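Local coordinates for substrate-binding protein (Synechococcus sp., PDB 6WPN) that probably binds an oligosaccharide or a related sugar in the periplasm, as a substrate-binding protein of a transport system in a marine cyanobacterium, at residues A[195-200]-A[393-398]; A[203-208]-A[218-223]; A[212-217]-A[415-420]. All coordinates share one frame; numbering follows the deposited sequence.

Interaction 1: A[195-200]-A[393-398]; sequences ELLESF and SIIYTQ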
loop_
_atom_site.group_PDB
_atom_site.type_symbol
_atom_site.label_atom_id
_atom_site.label_comp_id
_atom_site.label_asym_id
_atom_site.label_seq_id
_atom_site.Cartn_x
_atom_site.Cartn_y
_atom_site.Cartn_z
ATOM N N GLU A 195 -1.823 -2.625 6.822
ATOM C CA GLU A 195 -2.321 -1.439 7.510
ATOM C C GLU A 195 -2.136 -1.561 9.013
ATOM O O GLU A 195 -1.834 -0.575 9.691
ATOM C CB GLU A 195 -3.795 -1.205 7.171
ATOM C CG GLU A 195 -4.330 0.119 7.708
ATOM C CD GLU A 195 -5.829 0.269 7.536
ATOM O OE1 GLU A 195 -6.439 -0.574 6.835
ATOM O OE2 GLU A 195 -6.397 1.224 8.119
ATOM N N LEU A 196 -2.306 -2.767 9.552
ATOM C CA LEU A 196 -2.119 -2.958 10.984
ATOM C C LEU A 196 -0.672 -2.701 11.380
ATOM O O LEU A 196 -0.398 -1.937 12.310
ATOM C CB LEU A 196 -2.536 -4.374 11.372
ATOM C CG LEU A 196 -2.593 -4.702 12.858
ATOM C CD1 LEU A 196 -3.649 -3.897 13.561
ATOM C CD2 LEU A 196 -2.860 -6.174 13.006
ATOM N N LEU A 197 0.270 -3.300 10.652
ATOM C CA LEU A 197 1.681 -3.039 10.911
ATOM C C LEU A 197 2.007 -1.566 10.718
ATOM O O LEU A 197 2.835 -1.006 11.443
ATOM C CB LEU A 197 2.552 -3.902 10.002
ATOM C CG LEU A 197 4.029 -3.965 10.385
ATOM C CD1 LEU A 197 4.185 -4.635 11.743
ATOM C CD2 LEU A 197 4.823 -4.701 9.328
ATOM N N GLU A 198 1.384 -0.928 9.726
ATOM C CA GLU A 198 1.593 0.502 9.533
ATOM C C GLU A 198 1.037 1.311 10.702
ATOM O O GLU A 198 1.618 2.337 11.079
ATOM C CB GLU A 198 0.968 0.952 8.213
ATOM C CG GLU A 198 1.677 0.407 6.976
ATOM C CD GLU A 198 0.813 0.462 5.728
ATOM O OE1 GLU A 198 -0.382 0.802 5.848
ATOM O OE2 GLU A 198 1.332 0.181 4.626
ATOM N N SER A 199 -0.078 0.867 11.294
ATOM C CA SER A 199 -0.608 1.570 12.459
ATOM C C SER A 199 0.366 1.503 13.625
ATOM O O SER A 199 0.497 2.467 14.392
ATOM C CB SER A 199 -1.958 0.994 12.877
ATOM O OG SER A 199 -1.787 -0.220 13.586
ATOM N N PHE A 200 1.058 0.368 13.776
ATOM C CA PHE A 200 2.108 0.265 14.782
ATOM C C PHE A 200 3.140 1.364 14.587
ATOM O O PHE A 200 3.511 2.063 15.538
ATOM C CB PHE A 200 2.772 -1.118 14.722
ATOM C CG PHE A 200 1.998 -2.205 15.429
ATOM C CD1 PHE A 200 0.863 -2.753 14.864
ATOM C CD2 PHE A 200 2.418 -2.686 16.655
ATOM C CE1 PHE A 200 0.150 -3.748 15.510
ATOM C CE2 PHE A 200 1.707 -3.683 17.306
ATOM C CZ PHE A 200 0.572 -4.214 16.728
ATOM N N SER A 393 3.911 -11.452 9.822
ATOM C CA SER A 393 3.176 -12.679 10.106
ATOM C C SER A 393 3.274 -13.055 11.579
ATOM O O SER A 393 2.280 -13.462 12.189
ATOM C CB SER A 393 3.691 -13.809 9.218
ATOM O OG SER A 393 2.959 -14.998 9.456
ATOM N N ILE A 394 4.469 -12.939 12.163
ATOM C CA ILE A 394 4.645 -13.281 13.573
ATOM C C ILE A 394 3.819 -12.352 14.453
ATOM O O ILE A 394 3.165 -12.791 15.407
ATOM C CB ILE A 394 6.139 -13.253 13.950
ATOM C CG1 ILE A 394 6.891 -14.384 13.240
ATOM C CG2 ILE A 394 6.321 -13.352 15.455
ATOM C CD1 ILE A 394 8.344 -14.455 13.597
ATOM N N ILE A 395 3.842 -11.055 14.157
ATOM C CA ILE A 395 3.104 -10.100 14.976
ATOM C C ILE A 395 1.602 -10.324 14.832
ATOM O O ILE A 395 0.875 -10.404 15.829
ATOM C CB ILE A 395 3.504 -8.659 14.611
ATOM C CG1 ILE A 395 4.971 -8.412 14.974
ATOM C CG2 ILE A 395 2.588 -7.660 15.309
ATOM C CD1 ILE A 395 5.469 -7.035 14.593
ATOM N N TYR A 396 1.120 -10.464 13.593
ATOM C CA TYR A 396 -0.311 -10.673 13.382
ATOM C C TYR A 396 -0.796 -11.952 14.060
ATOM O O TYR A 396 -1.900 -11.985 14.619
ATOM C CB TYR A 396 -0.637 -10.719 11.886
ATOM C CG TYR A 396 -0.621 -9.380 11.174
ATOM C CD1 TYR A 396 0.055 -8.287 11.702
ATOM C CD2 TYR A 396 -1.317 -9.205 9.984
ATOM C CE1 TYR A 396 0.068 -7.073 11.048
ATOM C CE2 TYR A 396 -1.320 -7.993 9.323
ATOM C CZ TYR A 396 -0.628 -6.928 9.860
ATOM O OH TYR A 396 -0.627 -5.716 9.204
ATOM N N THR A 397 0.010 -13.018 14.014
ATOM C CA THR A 397 -0.385 -14.284 14.630
ATOM C C THR A 397 -0.500 -14.155 16.142
ATOM O O THR A 397 -1.471 -14.631 16.741
ATOM C CB THR A 397 0.609 -15.388 14.269
ATOM O OG1 THR A 397 0.569 -15.628 12.856
ATOM C CG2 THR A 397 0.276 -16.672 15.018
ATOM N N GLN A 398 0.500 -13.545 16.783
ATOM C CA GLN A 398 0.457 -13.393 18.235
ATOM C C GLN A 398 -0.645 -12.426 18.656
ATOM O O GLN A 398 -1.354 -12.673 19.638
ATOM C CB GLN A 398 1.815 -12.927 18.762
ATOM C CG GLN A 398 2.935 -13.946 18.591
ATOM C CD GLN A 398 2.550 -15.334 19.080
ATOM O OE1 GLN A 398 1.955 -15.492 20.148
ATOM N NE2 GLN A 398 2.900 -16.351 18.299
#

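Interaction 2: A[203-208]-A[218-223]; sequences MGVSLL and TPAGRK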
loop_
_atom_site.group_PDB
_atom_site.type_symbol
_atom_site.label_atom_id
_atom_site.label_comp_id
_atom_site.label_asym_id
_atom_site.label_seq_id
_atom_site.Cartn_x
_atom_site.Cartn_y
_atom_site.Cartn_z
HETATM N N MSE A 203 1.857 4.608 15.509
HETATM C CA MSE A 203 1.664 4.681 16.970
HETATM C C MSE A 203 3.005 4.846 17.687
HETATM O O MSE A 203 3.030 4.717 18.896
HETATM C CB MSE A 203 0.878 3.472 17.445
HETATM C CG MSE A 203 -0.515 3.497 16.960
HETATM SE SE MSE A 203 -1.399 1.912 17.518
HETATM C CE MSE A 203 -1.594 2.237 19.387
ATOM N N GLY A 204 4.064 5.144 16.949
ATOM C CA GLY A 204 5.375 5.340 17.538
ATOM C C GLY A 204 6.157 4.079 17.833
ATOM O O GLY A 204 7.192 4.156 18.505
ATOM N N VAL A 205 5.701 2.925 17.358
ATOM C CA VAL A 205 6.381 1.664 17.632
ATOM C C VAL A 205 7.588 1.522 16.714
ATOM O O VAL A 205 7.502 1.769 15.506
ATOM C CB VAL A 205 5.419 0.478 17.460
ATOM C CG1 VAL A 205 6.149 -0.846 17.685
ATOM C CG2 VAL A 205 4.232 0.617 18.402
ATOM N N SER A 206 8.717 1.116 17.288
ATOM C CA SER A 206 9.912 0.771 16.530
ATOM C C SER A 206 9.934 -0.740 16.339
ATOM O O SER A 206 9.903 -1.491 17.319
ATOM C CB SER A 206 11.171 1.248 17.253
ATOM O OG SER A 206 12.338 0.849 16.556
ATOM N N LEU A 207 9.982 -1.185 15.084
ATOM C CA LEU A 207 9.877 -2.613 14.799
ATOM C C LEU A 207 11.228 -3.323 14.882
ATOM O O LEU A 207 11.367 -4.305 15.619
ATOM C CB LEU A 207 9.253 -2.830 13.414
ATOM C CG LEU A 207 7.829 -2.320 13.183
ATOM C CD1 LEU A 207 7.401 -2.581 11.745
ATOM C CD2 LEU A 207 6.843 -2.941 14.162
ATOM N N LEU A 208 12.230 -2.835 14.149
ATOM C CA LEU A 208 13.539 -3.466 14.078
ATOM C C LEU A 208 14.628 -2.454 14.398
ATOM O O LEU A 208 14.505 -1.268 14.086
ATOM C CB LEU A 208 13.808 -4.050 12.684
ATOM C CG LEU A 208 12.787 -5.021 12.090
ATOM C CD1 LEU A 208 13.209 -5.440 10.690
ATOM C CD2 LEU A 208 12.622 -6.232 12.990
ATOM N N THR A 218 8.554 -2.597 23.758
ATOM C CA THR A 218 8.770 -1.271 24.316
ATOM C C THR A 218 7.440 -0.775 24.857
ATOM O O THR A 218 6.412 -1.441 24.701
ATOM C CB THR A 218 9.323 -0.325 23.231
ATOM O OG1 THR A 218 8.474 -0.355 22.075
ATOM C CG2 THR A 218 10.742 -0.728 22.837
ATOM N N PRO A 219 7.418 0.380 25.534
ATOM C CA PRO A 219 6.120 0.945 25.930
ATOM C C PRO A 219 5.216 1.227 24.754
ATOM O O PRO A 219 3.995 1.063 24.873
ATOM C CB PRO A 219 6.510 2.242 26.650
ATOM C CG PRO A 219 7.778 2.607 26.028
ATOM C CD PRO A 219 8.504 1.288 25.923
ATOM N N ALA A 220 5.782 1.638 23.617
ATOM C CA ALA A 220 4.970 1.891 22.432
ATOM C C ALA A 220 4.373 0.600 21.888
ATOM O O ALA A 220 3.184 0.549 21.556
ATOM C CB ALA A 220 5.810 2.590 21.363
ATOM N N GLY A 221 5.187 -0.453 21.790
ATOM C CA GLY A 221 4.693 -1.714 21.258
ATOM C C GLY A 221 3.655 -2.372 22.147
ATOM O O GLY A 221 2.636 -2.872 21.660
ATOM N N ARG A 222 3.894 -2.385 23.460
ATOM C CA ARG A 222 2.905 -2.947 24.372
ATOM C C ARG A 222 1.614 -2.140 24.335
ATOM O O ARG A 222 0.514 -2.704 24.381
ATOM C CB ARG A 222 3.469 -2.993 25.792
ATOM C CG ARG A 222 4.686 -3.888 25.942
ATOM C CD ARG A 222 5.081 -4.052 27.398
ATOM N NE ARG A 222 5.720 -2.858 27.943
ATOM C CZ ARG A 222 7.021 -2.590 27.849
ATOM N NH1 ARG A 222 7.831 -3.431 27.221
ATOM N NH2 ARG A 222 7.510 -1.479 28.381
ATOM N N LYS A 223 1.732 -0.817 24.233
ATOM C CA LYS A 223 0.550 0.027 24.114
ATOM C C LYS A 223 -0.196 -0.269 22.819
ATOM O O LYS A 223 -1.433 -0.313 22.801
ATOM C CB LYS A 223 0.965 1.496 24.210
ATOM C CG LYS A 223 -0.155 2.512 24.121
ATOM C CD LYS A 223 0.413 3.917 24.295
ATOM C CE LYS A 223 -0.575 4.997 23.895
ATOM N NZ LYS A 223 0.021 6.360 24.049
#

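Interaction 3: A[212-217]-A[415-420]; sequences QRAAFN and EAEQQW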
loop_
_atom_site.group_PDB
_atom_site.type_symbol
_atom_site.label_atom_id
_atom_site.label_comp_id
_atom_site.label_asym_id
_atom_site.label_seq_id
_atom_site.Cartn_x
_atom_site.Cartn_y
_atom_site.Cartn_z
ATOM N N GLN A 212 18.778 -6.096 12.965
ATOM C CA GLN A 212 17.537 -6.774 12.587
ATOM C C GLN A 212 16.922 -7.535 13.759
ATOM O O GLN A 212 16.177 -8.499 13.564
ATOM C CB GLN A 212 17.766 -7.705 11.396
ATOM C CG GLN A 212 18.284 -6.973 10.180
ATOM C CD GLN A 212 17.259 -6.028 9.610
ATOM O OE1 GLN A 212 17.134 -4.879 10.037
ATOM N NE2 GLN A 212 16.516 -6.507 8.641
ATOM N N ARG A 213 17.207 -7.098 14.979
ATOM C CA ARG A 213 16.638 -7.714 16.165
ATOM C C ARG A 213 15.303 -7.050 16.508
ATOM O O ARG A 213 15.023 -5.918 16.106
ATOM C CB ARG A 213 17.609 -7.581 17.341
ATOM C CG ARG A 213 18.851 -8.473 17.268
ATOM C CD ARG A 213 18.534 -9.953 17.113
ATOM N NE ARG A 213 19.669 -10.785 17.513
ATOM C CZ ARG A 213 20.510 -11.376 16.669
ATOM N NH1 ARG A 213 20.349 -11.237 15.360
ATOM N NH2 ARG A 213 21.514 -12.113 17.136
ATOM N N ALA A 214 14.475 -7.775 17.261
ATOM C CA ALA A 214 13.168 -7.255 17.650
ATOM C C ALA A 214 13.325 -6.010 18.516
ATOM O O ALA A 214 14.042 -6.024 19.519
ATOM C CB ALA A 214 12.369 -8.323 18.397
ATOM N N ALA A 215 12.648 -4.930 18.129
ATOM C CA ALA A 215 12.716 -3.678 18.873
ATOM C C ALA A 215 11.363 -3.205 19.392
ATOM O O ALA A 215 11.285 -2.106 19.956
ATOM C CB ALA A 215 13.345 -2.585 18.004
ATOM N N PHE A 216 10.301 -3.997 19.236
ATOM C CA PHE A 216 8.954 -3.537 19.553
ATOM C C PHE A 216 8.505 -3.885 20.966
ATOM O O PHE A 216 7.389 -3.520 21.346
ATOM C CB PHE A 216 7.942 -4.104 18.551
ATOM C CG PHE A 216 8.002 -5.595 18.407
ATOM C CD1 PHE A 216 7.312 -6.418 19.283
ATOM C CD2 PHE A 216 8.734 -6.177 17.387
ATOM C CE1 PHE A 216 7.366 -7.791 19.154
ATOM C CE2 PHE A 216 8.788 -7.550 17.249
ATOM C CZ PHE A 216 8.102 -8.358 18.136
ATOM N N ASN A 217 9.317 -4.600 21.745
ATOM C CA ASN A 217 8.974 -4.879 23.140
ATOM C C ASN A 217 9.324 -3.648 23.981
ATOM O O ASN A 217 10.237 -3.638 24.807
ATOM C CB ASN A 217 9.687 -6.131 23.633
ATOM C CG ASN A 217 9.197 -6.582 24.995
ATOM O OD1 ASN A 217 8.179 -6.102 25.496
ATOM N ND2 ASN A 217 9.916 -7.518 25.599
ATOM N N GLU A 415 5.901 -13.369 23.015
ATOM C CA GLU A 415 5.980 -14.459 22.049
ATOM C C GLU A 415 6.443 -13.952 20.692
ATOM O O GLU A 415 7.289 -14.577 20.044
ATOM C CB GLU A 415 4.622 -15.152 21.918
ATOM C CG GLU A 415 4.144 -15.878 23.170
ATOM C CD GLU A 415 4.851 -17.197 23.398
ATOM O OE1 GLU A 415 5.601 -17.635 22.500
ATOM O OE2 GLU A 415 4.660 -17.795 24.480
ATOM N N ALA A 416 5.918 -12.806 20.256
ATOM C CA ALA A 416 6.362 -12.233 18.988
ATOM C C ALA A 416 7.837 -11.853 19.040
ATOM O O ALA A 416 8.593 -12.135 18.103
ATOM C CB ALA A 416 5.503 -11.022 18.628
ATOM N N GLU A 417 8.265 -11.216 20.130
ATOM C CA GLU A 417 9.663 -10.819 20.259
ATOM C C GLU A 417 10.585 -12.032 20.205
ATOM O O GLU A 417 11.607 -12.021 19.512
ATOM C CB GLU A 417 9.868 -10.039 21.559
ATOM C CG GLU A 417 11.318 -9.715 21.862
ATOM C CD GLU A 417 11.526 -9.257 23.294
ATOM O OE1 GLU A 417 10.998 -9.913 24.221
ATOM O OE2 GLU A 417 12.215 -8.233 23.490
ATOM N N GLN A 418 10.235 -13.091 20.937
ATOM C CA GLN A 418 11.095 -14.267 20.997
ATOM C C GLN A 418 11.092 -15.035 19.679
ATOM O O GLN A 418 12.133 -15.546 19.253
ATOM C CB GLN A 418 10.652 -15.164 22.150
ATOM C CG GLN A 418 10.893 -14.543 23.514
ATOM C CD GLN A 418 10.175 -15.277 24.628
ATOM O OE1 GLN A 418 9.330 -16.137 24.376
ATOM N NE2 GLN A 418 10.514 -14.947 25.870
ATOM N N GLN A 419 9.936 -15.119 19.016
ATOM C CA GLN A 419 9.875 -15.796 17.724
ATOM C C GLN A 419 10.661 -15.043 16.657
ATOM O O GLN A 419 11.361 -15.661 15.847
ATOM C CB GLN A 419 8.425 -15.993 17.295
ATOM C CG GLN A 419 7.696 -17.038 18.116
ATOM C CD GLN A 419 6.352 -17.405 17.528
ATOM O OE1 GLN A 419 5.970 -16.906 16.469
ATOM N NE2 GLN A 419 5.624 -18.286 18.212
ATOM N N TRP A 420 10.550 -13.711 16.623
ATOM C CA TRP A 420 11.320 -12.952 15.642
ATOM C C TRP A 420 12.818 -13.083 15.895
ATOM O O TRP A 420 13.603 -13.219 14.951
ATOM C CB TRP A 420 10.913 -11.479 15.643
ATOM C CG TRP A 420 11.862 -10.655 14.823
ATOM C CD1 TRP A 420 12.870 -9.858 15.285
ATOM C CD2 TRP A 420 11.926 -10.594 13.391
ATOM N NE1 TRP A 420 13.544 -9.290 14.230
ATOM C CE2 TRP A 420 12.984 -9.725 13.058
ATOM C CE3 TRP A 420 11.184 -11.182 12.359
ATOM C CZ2 TRP A 420 13.316 -9.425 11.736
ATOM C CZ3 TRP A 420 11.515 -10.885 11.048
ATOM C CH2 TRP A 420 12.572 -10.014 10.748
#

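Interaction 1: A[195-200]-A[393-398]
Tyr396 of helix 388-403 sets its phenol oxygen against Leu197 N in the first turn of helix 195-202, in a helix-helix packing of this solute-binding protein. The axes of segments 195-200 and 393-398 cross at 93°, 10.8 Å apart at closest approach, a gap bridged by the long ring. Leu197 N donates to Tyr396 OH at 3.0 Å with an N-H...O angle of 154°, and it approaches the ring edge close to its plane. The same hydroxyl is hydrogen-bonded to Ser193 O just before the helix, so the buried phenol oxygen has two backbone partners, Leu197 N and Ser193 O.

Leu196 covers one face of the ring. Its CD2 makes a CH-pi contact over the face, 3.9 Å from the centroid of the Tyr396 ring, while Leu196 CB lies against Tyr396 CZ at 3.5 Å. The two side chains run past each other in opposite directions; with Leu196 CG turned anti to its own nitrogen (chi1 -172°), the branch travels back along the ring toward CE1 and CD1. Beside this pair, Leu197 and Ile395 cross at about a right angle, their CD1 methyls 3.9 Å apart, and Ile395 CG2 approaches Phe200 CZ obliquely at 4.2 Å.

All six touching residues are buried. Helix 219-233 adds Phe225, which meets both the Phe200 ring and Ile395, and Trp228, which packs on Leu196; helix 409-427 lies against Ile394 and Gln398 of helix 388-403.

Interaction 2: A[203-208]-A[218-223]
Chain leaving the end of helix 195-202 turns through Gly204 at positive phi (82°), and Val205 and Ser206 run on in extended form past the first turn of helix 219-233, with Val205 CA 5.0 Å from Ala220 CA. The turn is a Schellman motif: Gly204 is its C-prime residue, Val205 N returns to Phe200 O and Gly204 N to Val201 O. The end of one helix is thereby laid beside the start of the next, where Thr218 is the N-cap of helix 219-233 and accepts a weak capping bond from Gly221 N.

Contact between the two segments is made by small groups. The methyl of Ala220 points at the turn and rests against Gly204 O at 3.5 Å. Val205 splits its branches over the opening helix turn. With CG1 trans to the nitrogen (chi1 177°), CG2 is turned to Ala220 O, 3.3 Å away, and lies 3.9 Å from Ala220 CB, whereas CG1 meets Gly221 CA at 4.0 Å. The valine thus lies on the backbone of Ala220 and Gly221. Met203, a selenomethionine, points toward the helix, and its CE comes within 4.3 Å of Lys223 O; farther along the helix it also packs on Ala224 and Phe227.

Val205 is also covered by Phe200 and Phe216, so helix 195-202 and the later part of the loop meet at this residue. On the far flank of the helix start, Arg222 folds back with its guanidinium lying flat over the backbone of the cap, so that Thr218 O stands 3.4 Å above the guanidinium plane, over its centre.

Interaction 3: A[212-217]-A[415-420]
Trp420 NE1 donates to the backbone carbonyl Gln212 O at 2.8 Å, and this is the shortest polar link between the 212-217 loop and helix 409-427. The bond is bent, at 137°, and the oxygen lies 22° out of the indole plane. At the other end of the loop Asn217 ND2 faces the carboxylate of Glu417, 3.0 Å from OE1 and 3.2 Å from OE2. Both bonds are weak: one nitrogen is shared between two oxygens, and the amide and carboxylate planes stand 85° apart. Glu417 reaches it with an extended chain, CG anti to the backbone nitrogen, so that OE2 also lies against Asn217 CB. Asn217 OD1 accepts from Arg222 NH1, an arrangement that would probably polarise the amide toward the glutamate.

Between these two polar ends the loop is packed on the helix by Ala214 and Phe216. Ala214 CB fits between Trp420 CD1, at 3.5 Å, and Glu417 CG, at 3.9 Å, while the Ala214 backbone nitrogen borders the indole edge and is hydrogen-bonded to Asn421 OD1. Phe216 CZ reaches the helix backbone, 3.5 Å from Glu417 N and 3.8 Å from Ala416 CB, with Ala416 C at the ring edge near its plane. Leu391 of helix 388-403 and Leu208 pack on Trp420.

The arrangement is an irregular connection between two helices, 195-202 and 219-233, laid across the C-terminal helix of a periplasmic-binding-protein fold and fixed by an indole-to-carbonyl bond at one end and an amide-carboxylate pair at the other.

In the fold
Following the chain from the N terminus, the first of these segments lies on helix 195-202, whose partner in interaction 1 comes only with helix 388-403, closing a loop of 192 residues. Interaction 2 is nested inside that loop and is local, with nine residues between its segments. The connection holding those nine residues supplies 212-217 for interaction 3, which closes a loop of 197 residues with helix 409-427 and therefore crosses both of the others. Contact centres are 11 to 12 Å apart, and direct links join them: Leu207 O to Ala215 N between interactions 2 and 3, and Gln398 against Glu415 between 1 and 3. They bind helices 195-202 and 219-233 to the two C-terminal helices.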